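Long-range contacts in 2-hydroxyisobutyryl-CoA synthetase (Aquincola tertiaricarbonis, PDB 6HDW), which belongs to the ANL superfamily of AMP-binding enzymes, with a large AMP-binding region followed by a smaller C-terminal domain: residues K271-G276 with G289-N294; A152-G157 with P283-A288; M158-G163 with L244-F249. All coordinates share one frame; numbering follows the deposited sequence.

All three contacts gather at one edge of the large domain's parallel sheet. The two that reach the ligand, contacts 1 and 2, are linked by the chain between strands 271-274 and 287-288, where Gly276 N bonds Val287 O. Contacts 2 and 3 are wholly core: every touching residue is buried, and mostly carbon and sulfur meet, with one carbonyl oxygen in contact 2. Contact 1 runs from the ligand to a partly exposed end at Lys271, Glu291 and Asn294, and is the polar one, with backbone, ammonium and water-mediated bonds. Neighbouring strands 246-249 and 271-274 join contacts 1 and 3. The end of helix 141-157 and the loop following it supply one side of contacts 2 and 3.

Contact 1 (K271-G276 with G289-N294); sequences KVYDCG and GTEQSN. With 8LE ([[(2~{R},3~{S},4~{R},5~{R})-5-(6-aminopurin-9-yl)-3,4-bis(oxidanyl)oxolan-2-yl]methoxy-oxidanyl-phosphoryl] 2-methyl-2-oxidanyl-propanoate), chain B.
Tyr273 lies against the loop 289-294 with the far half of its ring, and it gives up more surface here than any other residue of the two segments. CE1 sits 3.7 Å from Thr290 O, and OH comes within 3.3 Å of Glu291 CA and also touches Glu291 CG; these approaches are oblique. The ring plane stands nearly perpendicular to the Glu291 carboxylate plane (83°). With CG anti to the carbonyl carbon (chi1 -60°), the phenol is carried along the strand edge to reach the loop.

Gly289 holds the other end. Its N gives an almost straight hydrogen bond to Asp274 O (2.8 Å, 168°), tying strand and loop where their backbones come nearest. Asn294 sets CB at the edge of the Tyr273 ring, close to its plane, and near Lys271 CE. Its O is held by Lys261 NZ and by a water that donates to it and accepts from Asp274 N, 2.8 Å from each.

At the partly exposed end, Lys271 bends at chi3 and brings NZ to Glu291 O at 2.7 Å, tilted from the carbonyl plane. Toward the ligand, Asp274 OD1 (3.2 Å) and Cys275 O (2.8 Å) accept from N6, the exocyclic amino group of the 8LE adenine, so the strand's end forms part of the adenine pocket; Ser256 OG bonds Asp274 OD2 and so helps fix the carboxylate.

Strand 271-274 is the outermost of the parallel sheet, beside 246-249; helix 258-268 packs on Val272, and the loop leads on to strand 297-299.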
loop_
_atom_site.group_PDB
_atom_site.type_symbol
_atom_site.label_atom_id
_atom_site.label_comp_id
_atom_site.label_asym_id
_atom_site.label_seq_id
_atom_site.Cartn_x
_atom_site.Cartn_y
_atom_site.Cartn_z
ATOM N N LYS A 271 19.451 -12.877 -9.932
ATOM C CA LYS A 271 20.419 -12.410 -8.944
ATOM C C LYS A 271 19.699 -11.873 -7.715
ATOM O O LYS A 271 18.554 -11.431 -7.811
ATOM C CB LYS A 271 21.358 -11.354 -9.540
ATOM C CG LYS A 271 22.476 -11.967 -10.360
ATOM C CD LYS A 271 23.372 -10.916 -10.973
ATOM C CE LYS A 271 24.620 -10.664 -10.172
ATOM N NZ LYS A 271 25.574 -9.840 -10.945
ATOM N N VAL A 272 20.365 -11.941 -6.554
ATOM C CA VAL A 272 19.824 -11.462 -5.287
ATOM C C VAL A 272 20.687 -10.324 -4.758
ATOM O O VAL A 272 21.909 -10.443 -4.721
ATOM C CB VAL A 272 19.613 -12.611 -4.253
ATOM C CG1 VAL A 272 19.473 -12.071 -2.829
ATOM C CG2 VAL A 272 18.395 -13.457 -4.621
ATOM N N TYR A 273 20.048 -9.221 -4.351
ATOM C CA TYR A 273 20.768 -8.086 -3.788
ATOM C C TYR A 273 20.302 -7.766 -2.402
ATOM O O TYR A 273 19.097 -7.721 -2.139
ATOM C CB TYR A 273 20.688 -6.839 -4.688
ATOM C CG TYR A 273 21.279 -7.063 -6.057
ATOM C CD1 TYR A 273 22.615 -7.431 -6.209
ATOM C CD2 TYR A 273 20.496 -6.961 -7.201
ATOM C CE1 TYR A 273 23.157 -7.677 -7.466
ATOM C CE2 TYR A 273 21.031 -7.199 -8.467
ATOM C CZ TYR A 273 22.366 -7.546 -8.595
ATOM O OH TYR A 273 22.902 -7.780 -9.832
ATOM N N ASP A 274 21.275 -7.513 -1.523
ATOM C CA ASP A 274 21.065 -7.116 -0.141
ATOM C C ASP A 274 21.117 -5.585 -0.054
ATOM O O ASP A 274 21.987 -4.957 -0.665
ATOM C CB ASP A 274 22.155 -7.731 0.747
ATOM C CG ASP A 274 21.875 -7.728 2.239
ATOM O OD1 ASP A 274 20.685 -7.679 2.625
ATOM O OD2 ASP A 274 22.839 -7.871 3.021
ATOM N N CYS A 275 20.157 -4.998 0.677
ATOM C CA CYS A 275 20.064 -3.569 0.979
ATOM C C CYS A 275 19.292 -3.383 2.280
ATOM O O CYS A 275 18.721 -4.345 2.779
ATOM C CB CYS A 275 19.457 -2.762 -0.174
ATOM S SG CYS A 275 17.672 -2.970 -0.397
ATOM N N GLY A 276 19.295 -2.171 2.825
ATOM C CA GLY A 276 18.519 -1.851 4.012
ATOM C C GLY A 276 19.244 -1.639 5.320
ATOM O O GLY A 276 19.893 -2.548 5.840
ATOM N N GLY A 289 24.140 -3.706 -1.889
ATOM C CA GLY A 289 25.011 -4.393 -2.834
ATOM C C GLY A 289 24.772 -3.888 -4.247
ATOM O O GLY A 289 23.691 -3.366 -4.557
ATOM N N THR A 290 25.795 -4.007 -5.113
ATOM C CA THR A 290 25.700 -3.559 -6.508
ATOM C C THR A 290 25.823 -4.768 -7.444
ATOM O O THR A 290 26.273 -5.823 -7.015
ATOM C CB THR A 290 26.749 -2.473 -6.817
ATOM O OG1 THR A 290 28.032 -3.082 -6.932
ATOM C CG2 THR A 290 26.780 -1.347 -5.788
ATOM N N GLU A 291 25.436 -4.615 -8.721
ATOM C CA GLU A 291 25.497 -5.679 -9.724
ATOM C C GLU A 291 26.826 -6.467 -9.719
ATOM O O GLU A 291 26.789 -7.697 -9.731
ATOM C CB GLU A 291 25.180 -5.132 -11.117
ATOM C CG GLU A 291 24.947 -6.228 -12.144
ATOM C CD GLU A 291 24.575 -5.776 -13.540
ATOM O OE1 GLU A 291 24.679 -4.563 -13.835
ATOM O OE2 GLU A 291 24.182 -6.647 -14.347
ATOM N N GLN A 292 27.976 -5.769 -9.653
ATOM C CA GLN A 292 29.304 -6.406 -9.631
ATOM C C GLN A 292 29.733 -6.761 -8.204
ATOM O O GLN A 292 30.205 -7.878 -7.979
ATOM C CB GLN A 292 30.367 -5.569 -10.361
ATOM C CG GLN A 292 30.058 -5.261 -11.839
ATOM C CD GLN A 292 29.043 -4.139 -12.020
ATOM O OE1 GLN A 292 28.840 -3.294 -11.139
ATOM N NE2 GLN A 292 28.351 -4.127 -13.152
ATOM N N SER A 293 29.542 -5.837 -7.232
ATOM C CA SER A 293 29.818 -6.090 -5.810
ATOM C C SER A 293 28.512 -6.666 -5.239
ATOM O O SER A 293 27.833 -6.024 -4.427
ATOM C CB SER A 293 30.206 -4.795 -5.100
ATOM O OG SER A 293 31.253 -4.111 -5.766
ATOM N N ASN A 294 28.123 -7.853 -5.751
ATOM C CA ASN A 294 26.850 -8.536 -5.480
ATOM C C ASN A 294 26.760 -9.245 -4.130
ATOM O O ASN A 294 25.652 -9.602 -3.727
ATOM C CB ASN A 294 26.509 -9.510 -6.620
ATOM C CG ASN A 294 27.493 -10.630 -6.727
ATOM O OD1 ASN A 294 28.701 -10.410 -6.791
ATOM N ND2 ASN A 294 27.004 -11.854 -6.660
HETATM C C2 8LE B . 20.003 -7.557 8.092
HETATM C CAA 8LE B . 12.980 -0.238 5.885
HETATM C CAZ 8LE B . 13.784 -1.513 6.202
HETATM C CAB 8LE B . 15.293 -1.237 6.056
HETATM O OAF 8LE B . 13.443 -2.521 5.260
HETATM C CAS 8LE B . 13.436 -2.016 7.626
HETATM O OAD 8LE B . 13.021 -3.158 7.806
HETATM O OAQ 8LE B . 13.594 -1.104 8.631
HETATM P PBC 8LE B . 13.008 -1.225 10.163
HETATM O OAI 8LE B . 11.484 -1.683 10.100
HETATM O OAE 8LE B . 13.223 0.051 10.884
HETATM O "O5'" 8LE B . 13.839 -2.376 10.850
HETATM C "C5'" 8LE B . 15.252 -2.227 10.805
HETATM C "C4'" 8LE B . 15.893 -3.468 11.364
HETATM O "O4'" 8LE B . 15.625 -4.567 10.458
HETATM C "C3'" 8LE B . 17.352 -3.241 11.308
HETATM O "O3'" 8LE B . 17.777 -2.616 12.524
HETATM C "C2'" 8LE B . 17.876 -4.672 11.170
HETATM O "O2'" 8LE B . 17.855 -5.407 12.430
HETATM C "C1'" 8LE B . 16.861 -5.278 10.228
HETATM N N9 8LE B . 17.300 -5.184 8.799
HETATM C C8 8LE B . 16.843 -4.372 7.838
HETATM N N7 8LE B . 17.519 -4.630 6.724
HETATM C C5 8LE B . 18.412 -5.590 6.988
HETATM C C4 8LE B . 18.273 -5.930 8.282
HETATM N N3 8LE B . 19.028 -6.903 8.844
HETATM N N1 8LE B . 20.126 -7.185 6.751
HETATM C C6 8LE B . 19.322 -6.236 6.234
HETATM N N6 8LE B . 19.430 -5.898 4.955
HETATM O O HOH W 1 23.919 -7.856 -2.358
#

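Contact 2 (A152-G157 with P283-A288); sequences ARIMWG and PFMNVA. With 8LE ([[(2~{R},3~{S},4~{R},5~{R})-5-(6-aminopurin-9-yl)-3,4-bis(oxidanyl)oxolan-2-yl]methoxy-oxidanyl-phosphoryl] 2-methyl-2-oxidanyl-propanoate), chain B.
Ile154 points at the turn before strand 287-288 and uses both its branches there. CD1 rests 3.3 Å from Met285 O, while CG2 presses on Ala288 CB at 3.5 Å and on Met285 CE at 3.8 Å. Because CG2 is anti to the backbone N and CG1 anti to the carbonyl carbon (chi1 -65°), both branches meet Met285 O and CB, and CG2 alone goes on to Met285 CE and Ala288 CB. Met285 answers from the turn: its chain runs out extended and then bends at chi3, bringing CE against both Ile154 CG2 and Met155 CG, the latter also 3.8 Å away. The two methionine chains meet at an oblique angle, and the side-chain contacts are apolar.

One shell out, His151 on the same helix gives the turn a second hold, through a weak hydrogen bond with Met285 N and an edge-to-face meeting with the Phe284 ring. Ser277 OG is bonded to Phe284 O. The Phe284 ring turns one face to the ligand, with methyl CAA of 8LE 3.7 Å above its plane and offset toward the rim. Pro283, preceded by a cis peptide, packs on Ile147 and Ala150.

The contact thus lies between the last turn of helix 141-157 and the loop running into strand 287-288, with its Ala288; that strand pairs with 297-299 at the margin of a small antiparallel sheet, and Phe248 of strand 246-249 packs on both methionines.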
loop_
_atom_site.group_PDB
_atom_site.type_symbol
_atom_site.label_atom_id
_atom_site.label_comp_id
_atom_site.label_asym_id
_atom_site.label_seq_id
_atom_site.Cartn_x
_atom_site.Cartn_y
_atom_site.Cartn_z
ATOM N N ALA A 152 16.682 5.632 -6.572
ATOM C CA ALA A 152 16.795 5.413 -8.024
ATOM C C ALA A 152 18.265 5.202 -8.410
ATOM O O ALA A 152 18.562 4.345 -9.241
ATOM C CB ALA A 152 16.223 6.599 -8.786
ATOM N N ARG A 153 19.176 5.949 -7.754
ATOM C CA ARG A 153 20.626 5.894 -7.927
ATOM C C ARG A 153 21.191 4.523 -7.531
ATOM O O ARG A 153 21.966 3.936 -8.288
ATOM C CB ARG A 153 21.275 7.023 -7.108
ATOM C CG ARG A 153 22.773 6.901 -6.886
ATOM C CD ARG A 153 23.286 8.086 -6.112
ATOM N NE ARG A 153 24.695 7.932 -5.773
ATOM C CZ ARG A 153 25.334 8.681 -4.883
ATOM N NH1 ARG A 153 24.697 9.647 -4.235
ATOM N NH2 ARG A 153 26.616 8.464 -4.627
ATOM N N ILE A 154 20.797 4.024 -6.345
ATOM C CA ILE A 154 21.215 2.734 -5.788
ATOM C C ILE A 154 20.605 1.562 -6.593
ATOM O O ILE A 154 21.295 0.577 -6.826
ATOM C CB ILE A 154 20.895 2.686 -4.264
ATOM C CG1 ILE A 154 21.729 3.736 -3.491
ATOM C CG2 ILE A 154 21.106 1.289 -3.686
ATOM C CD1 ILE A 154 21.095 4.213 -2.177
ATOM N N MET A 155 19.326 1.682 -7.029
ATOM C CA MET A 155 18.641 0.663 -7.846
ATOM C C MET A 155 19.285 0.546 -9.247
ATOM O O MET A 155 19.326 -0.551 -9.807
ATOM C CB MET A 155 17.139 0.968 -7.966
ATOM C CG MET A 155 16.329 0.519 -6.751
ATOM S SD MET A 155 14.662 1.228 -6.733
ATOM C CE MET A 155 13.908 0.319 -8.067
ATOM N N TRP A 156 19.798 1.676 -9.796
ATOM C CA TRP A 156 20.524 1.714 -11.072
ATOM C C TRP A 156 21.793 0.854 -10.929
ATOM O O TRP A 156 22.110 0.083 -11.834
ATOM C CB TRP A 156 20.871 3.165 -11.477
ATOM C CG TRP A 156 21.711 3.268 -12.721
ATOM C CD1 TRP A 156 23.050 3.031 -12.829
ATOM C CD2 TRP A 156 21.265 3.644 -14.030
ATOM N NE1 TRP A 156 23.457 3.184 -14.130
ATOM C CE2 TRP A 156 22.389 3.582 -14.889
ATOM C CE3 TRP A 156 20.023 4.014 -14.570
ATOM C CZ2 TRP A 156 22.311 3.897 -16.252
ATOM C CZ3 TRP A 156 19.945 4.317 -15.922
ATOM C CH2 TRP A 156 21.078 4.249 -16.750
ATOM N N GLY A 157 22.450 0.955 -9.768
ATOM C CA GLY A 157 23.642 0.182 -9.417
ATOM C C GLY A 157 23.429 -1.322 -9.392
ATOM O O GLY A 157 24.385 -2.087 -9.565
ATOM N N PRO A 283 16.650 7.585 3.241
ATOM C CA PRO A 283 16.830 6.467 2.290
ATOM C C PRO A 283 17.600 5.289 2.899
ATOM O O PRO A 283 18.807 5.365 3.108
ATOM C CB PRO A 283 17.514 7.147 1.088
ATOM C CG PRO A 283 18.259 8.298 1.676
ATOM C CD PRO A 283 17.393 8.786 2.808
ATOM N N PHE A 284 16.869 4.227 3.266
ATOM C CA PHE A 284 17.391 3.037 3.957
ATOM C C PHE A 284 18.290 2.167 3.079
ATOM O O PHE A 284 19.053 1.350 3.604
ATOM C CB PHE A 284 16.246 2.211 4.584
ATOM C CG PHE A 284 15.198 1.781 3.590
ATOM C CD1 PHE A 284 15.385 0.649 2.803
ATOM C CD2 PHE A 284 14.037 2.524 3.416
ATOM C CE1 PHE A 284 14.441 0.281 1.852
ATOM C CE2 PHE A 284 13.085 2.143 2.472
ATOM C CZ PHE A 284 13.297 1.031 1.692
ATOM N N MET A 285 18.227 2.365 1.746
ATOM C CA MET A 285 19.085 1.660 0.796
ATOM C C MET A 285 20.532 2.203 0.840
ATOM O O MET A 285 21.354 1.786 0.019
ATOM C CB MET A 285 18.503 1.715 -0.632
ATOM C CG MET A 285 17.241 0.915 -0.799
ATOM S SD MET A 285 16.625 0.971 -2.489
ATOM C CE MET A 285 17.642 -0.254 -3.247
ATOM N N ASN A 286 20.860 3.095 1.829
ATOM C CA ASN A 286 22.215 3.663 2.034
ATOM C C ASN A 286 23.289 2.558 2.223
ATOM O O ASN A 286 24.483 2.811 2.046
ATOM C CB ASN A 286 22.228 4.676 3.191
ATOM C CG ASN A 286 22.049 4.040 4.548
ATOM O OD1 ASN A 286 20.962 3.608 4.904
ATOM N ND2 ASN A 286 23.118 3.932 5.322
ATOM N N VAL A 287 22.846 1.350 2.620
ATOM C CA VAL A 287 23.661 0.127 2.683
ATOM C C VAL A 287 23.023 -0.799 1.649
ATOM O O VAL A 287 21.814 -1.070 1.739
ATOM C CB VAL A 287 23.888 -0.532 4.074
ATOM C CG1 VAL A 287 24.858 0.285 4.916
ATOM C CG2 VAL A 287 22.582 -0.768 4.822
ATOM N N ALA A 288 23.785 -1.126 0.579
ATOM C CA ALA A 288 23.280 -1.922 -0.541
ATOM C C ALA A 288 24.366 -2.481 -1.428
ATOM O O ALA A 288 25.343 -1.790 -1.738
ATOM C CB ALA A 288 22.335 -1.085 -1.396
HETATM C C2 8LE B . 20.003 -7.557 8.092
HETATM C CAA 8LE B . 12.980 -0.238 5.885
HETATM C CAZ 8LE B . 13.784 -1.513 6.202
HETATM C CAB 8LE B . 15.293 -1.237 6.056
HETATM O OAF 8LE B . 13.443 -2.521 5.260
HETATM C CAS 8LE B . 13.436 -2.016 7.626
HETATM O OAD 8LE B . 13.021 -3.158 7.806
HETATM O OAQ 8LE B . 13.594 -1.104 8.631
HETATM P PBC 8LE B . 13.008 -1.225 10.163
HETATM O OAI 8LE B . 11.484 -1.683 10.100
HETATM O OAE 8LE B . 13.223 0.051 10.884
HETATM O "O5'" 8LE B . 13.839 -2.376 10.850
HETATM C "C5'" 8LE B . 15.252 -2.227 10.805
HETATM C "C4'" 8LE B . 15.893 -3.468 11.364
HETATM O "O4'" 8LE B . 15.625 -4.567 10.458
HETATM C "C3'" 8LE B . 17.352 -3.241 11.308
HETATM O "O3'" 8LE B . 17.777 -2.616 12.524
HETATM C "C2'" 8LE B . 17.876 -4.672 11.170
HETATM O "O2'" 8LE B . 17.855 -5.407 12.430
HETATM C "C1'" 8LE B . 16.861 -5.278 10.228
HETATM N N9 8LE B . 17.300 -5.184 8.799
HETATM C C8 8LE B . 16.843 -4.372 7.838
HETATM N N7 8LE B . 17.519 -4.630 6.724
HETATM C C5 8LE B . 18.412 -5.590 6.988
HETATM C C4 8LE B . 18.273 -5.930 8.282
HETATM N N3 8LE B . 19.028 -6.903 8.844
HETATM N N1 8LE B . 20.126 -7.185 6.751
HETATM C C6 8LE B . 19.322 -6.236 6.234
HETATM N N6 8LE B . 19.430 -5.898 4.955
#

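Contact 3 (M158-G163 with L244-F249); sequences MGIRPG and LKCLFF
The Phe248 ring receives Met158 and Ile160 from the same side of its plane, both obliquely. Met158 SD makes a Met-aromatic contact, 4.4 Å from the ring centroid and 39° off the normal, and comes closest at Phe248 CB (3.6 Å). Ile160 CD1 makes an off-centre CH-pi contact farther round, 4.3 Å from the centroid, lying near CD1 and CE1. Both side chains run roughly at right angles to the phenylalanine. Tyr219 meets the ring too, their planes about 55° apart.

Met158 reaches the ring by an extended chain: chi2 and chi3 are both near 180°, which brings sulfur and methyl across Phe248 CB. Cys246 SG lies against Ile160, 4.0 Å from its CG1. Cys246 and Phe248, two apart on the strand, point the same way, whereas Leu247 and Phe249 turn to the other side.

Gly159, at positive phi, closes helix 141-157 with a Schellman motif, and the chain turns there, so that Met158 and Ile160 both reach Phe248. Here a helix-to-strand connection, running from helix 141-157 to strand 165-168, packs on the parallel sheet that holds both 165-168 and 246-249, one of the sheets of the large N-terminal domain, as in other ANL enzymes.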
loop_
_atom_site.group_PDB
_atom_site.type_symbol
_atom_site.label_atom_id
_atom_site.label_comp_id
_atom_site.label_asym_id
_atom_site.label_seq_id
_atom_site.Cartn_x
_atom_site.Cartn_y
_atom_site.Cartn_z
ATOM N N MET A 158 22.169 -1.756 -9.171
ATOM C CA MET A 158 21.746 -3.160 -9.151
ATOM C C MET A 158 21.419 -3.677 -10.576
ATOM O O MET A 158 21.039 -4.844 -10.741
ATOM C CB MET A 158 20.527 -3.326 -8.235
ATOM C CG MET A 158 20.785 -2.981 -6.791
ATOM S SD MET A 158 19.280 -3.153 -5.803
ATOM C CE MET A 158 19.956 -2.971 -4.149
ATOM N N GLY A 159 21.568 -2.808 -11.580
ATOM C CA GLY A 159 21.273 -3.129 -12.972
ATOM C C GLY A 159 19.834 -2.886 -13.385
ATOM O O GLY A 159 19.437 -3.278 -14.488
ATOM N N ILE A 160 19.028 -2.248 -12.500
ATOM C CA ILE A 160 17.625 -1.918 -12.773
ATOM C C ILE A 160 17.630 -0.642 -13.624
ATOM O O ILE A 160 18.382 0.293 -13.335
ATOM C CB ILE A 160 16.749 -1.835 -11.483
ATOM C CG1 ILE A 160 17.009 -3.062 -10.549
ATOM C CG2 ILE A 160 15.262 -1.721 -11.836
ATOM C CD1 ILE A 160 16.643 -2.881 -9.065
ATOM N N ARG A 161 16.848 -0.638 -14.713
ATOM C CA ARG A 161 16.862 0.439 -15.697
ATOM C C ARG A 161 15.495 1.055 -16.010
ATOM O O ARG A 161 14.485 0.373 -15.822
ATOM C CB ARG A 161 17.483 -0.108 -17.012
ATOM C CG ARG A 161 18.949 -0.539 -16.929
ATOM C CD ARG A 161 19.900 0.644 -16.887
ATOM N NE ARG A 161 21.301 0.227 -16.760
ATOM C CZ ARG A 161 21.933 0.065 -15.603
ATOM N NH1 ARG A 161 21.292 0.256 -14.457
ATOM N NH2 ARG A 161 23.206 -0.311 -15.581
ATOM N N PRO A 162 15.434 2.298 -16.580
ATOM C CA PRO A 162 14.126 2.852 -16.996
ATOM C C PRO A 162 13.378 1.898 -17.937
ATOM O O PRO A 162 13.997 1.255 -18.796
ATOM C CB PRO A 162 14.501 4.147 -17.737
ATOM C CG PRO A 162 15.819 4.525 -17.217
ATOM C CD PRO A 162 16.532 3.242 -16.883
ATOM N N GLY A 163 12.070 1.774 -17.726
ATOM C CA GLY A 163 11.217 0.891 -18.513
ATOM C C GLY A 163 11.107 -0.522 -17.973
ATOM O O GLY A 163 10.267 -1.289 -18.446
ATOM N N LEU A 244 12.554 -12.733 -14.120
ATOM C CA LEU A 244 13.309 -11.868 -13.217
ATOM C C LEU A 244 14.797 -11.851 -13.499
ATOM O O LEU A 244 15.410 -12.912 -13.696
ATOM C CB LEU A 244 13.062 -12.250 -11.745
ATOM C CG LEU A 244 11.727 -11.825 -11.129
ATOM C CD1 LEU A 244 11.405 -12.677 -9.912
ATOM C CD2 LEU A 244 11.727 -10.348 -10.752
ATOM N N LYS A 245 15.386 -10.647 -13.514
ATOM C CA LYS A 245 16.836 -10.505 -13.676
ATOM C C LYS A 245 17.411 -10.406 -12.266
ATOM O O LYS A 245 18.520 -10.878 -12.000
ATOM C CB LYS A 245 17.207 -9.267 -14.512
ATOM C CG LYS A 245 16.639 -9.263 -15.941
ATOM C CD LYS A 245 17.288 -10.316 -16.865
ATOM C CE LYS A 245 16.528 -10.511 -18.160
ATOM N NZ LYS A 245 15.235 -11.226 -17.965
ATOM N N CYS A 246 16.630 -9.806 -11.345
ATOM C CA CYS A 246 17.050 -9.680 -9.960
ATOM C C CYS A 246 15.896 -9.542 -8.982
ATOM O O CYS A 246 14.755 -9.266 -9.352
ATOM C CB CYS A 246 18.068 -8.555 -9.782
ATOM S SG CYS A 246 17.340 -6.919 -9.527
ATOM N N LEU A 247 16.232 -9.769 -7.713
ATOM C CA LEU A 247 15.384 -9.614 -6.544
ATOM C C LEU A 247 16.265 -8.839 -5.578
ATOM O O LEU A 247 17.440 -9.179 -5.418
ATOM C CB LEU A 247 14.988 -10.974 -5.934
ATOM C CG LEU A 247 14.153 -11.917 -6.799
ATOM C CD1 LEU A 247 15.048 -12.939 -7.493
ATOM C CD2 LEU A 247 13.095 -12.635 -5.963
ATOM N N PHE A 248 15.737 -7.760 -5.006
ATOM C CA PHE A 248 16.473 -6.943 -4.052
ATOM C C PHE A 248 15.685 -6.858 -2.762
ATOM O O PHE A 248 14.477 -6.657 -2.787
ATOM C CB PHE A 248 16.906 -5.589 -4.646
ATOM C CG PHE A 248 15.856 -4.536 -4.901
ATOM C CD1 PHE A 248 14.996 -4.635 -5.991
ATOM C CD2 PHE A 248 15.815 -3.374 -4.135
ATOM C CE1 PHE A 248 14.059 -3.633 -6.259
ATOM C CE2 PHE A 248 14.885 -2.366 -4.412
ATOM C CZ PHE A 248 14.005 -2.510 -5.463
ATOM N N PHE A 249 16.335 -7.146 -1.646
ATOM C CA PHE A 249 15.627 -7.253 -0.379
ATOM C C PHE A 249 16.197 -6.424 0.732
ATOM O O PHE A 249 17.398 -6.137 0.751
ATOM C CB PHE A 249 15.630 -8.729 0.111
ATOM C CG PHE A 249 15.278 -9.819 -0.876
ATOM C CD1 PHE A 249 13.990 -9.928 -1.387
ATOM C CD2 PHE A 249 16.213 -10.787 -1.227
ATOM C CE1 PHE A 249 13.661 -10.943 -2.286
ATOM C CE2 PHE A 249 15.879 -11.815 -2.114
ATOM C CZ PHE A 249 14.604 -11.893 -2.625
#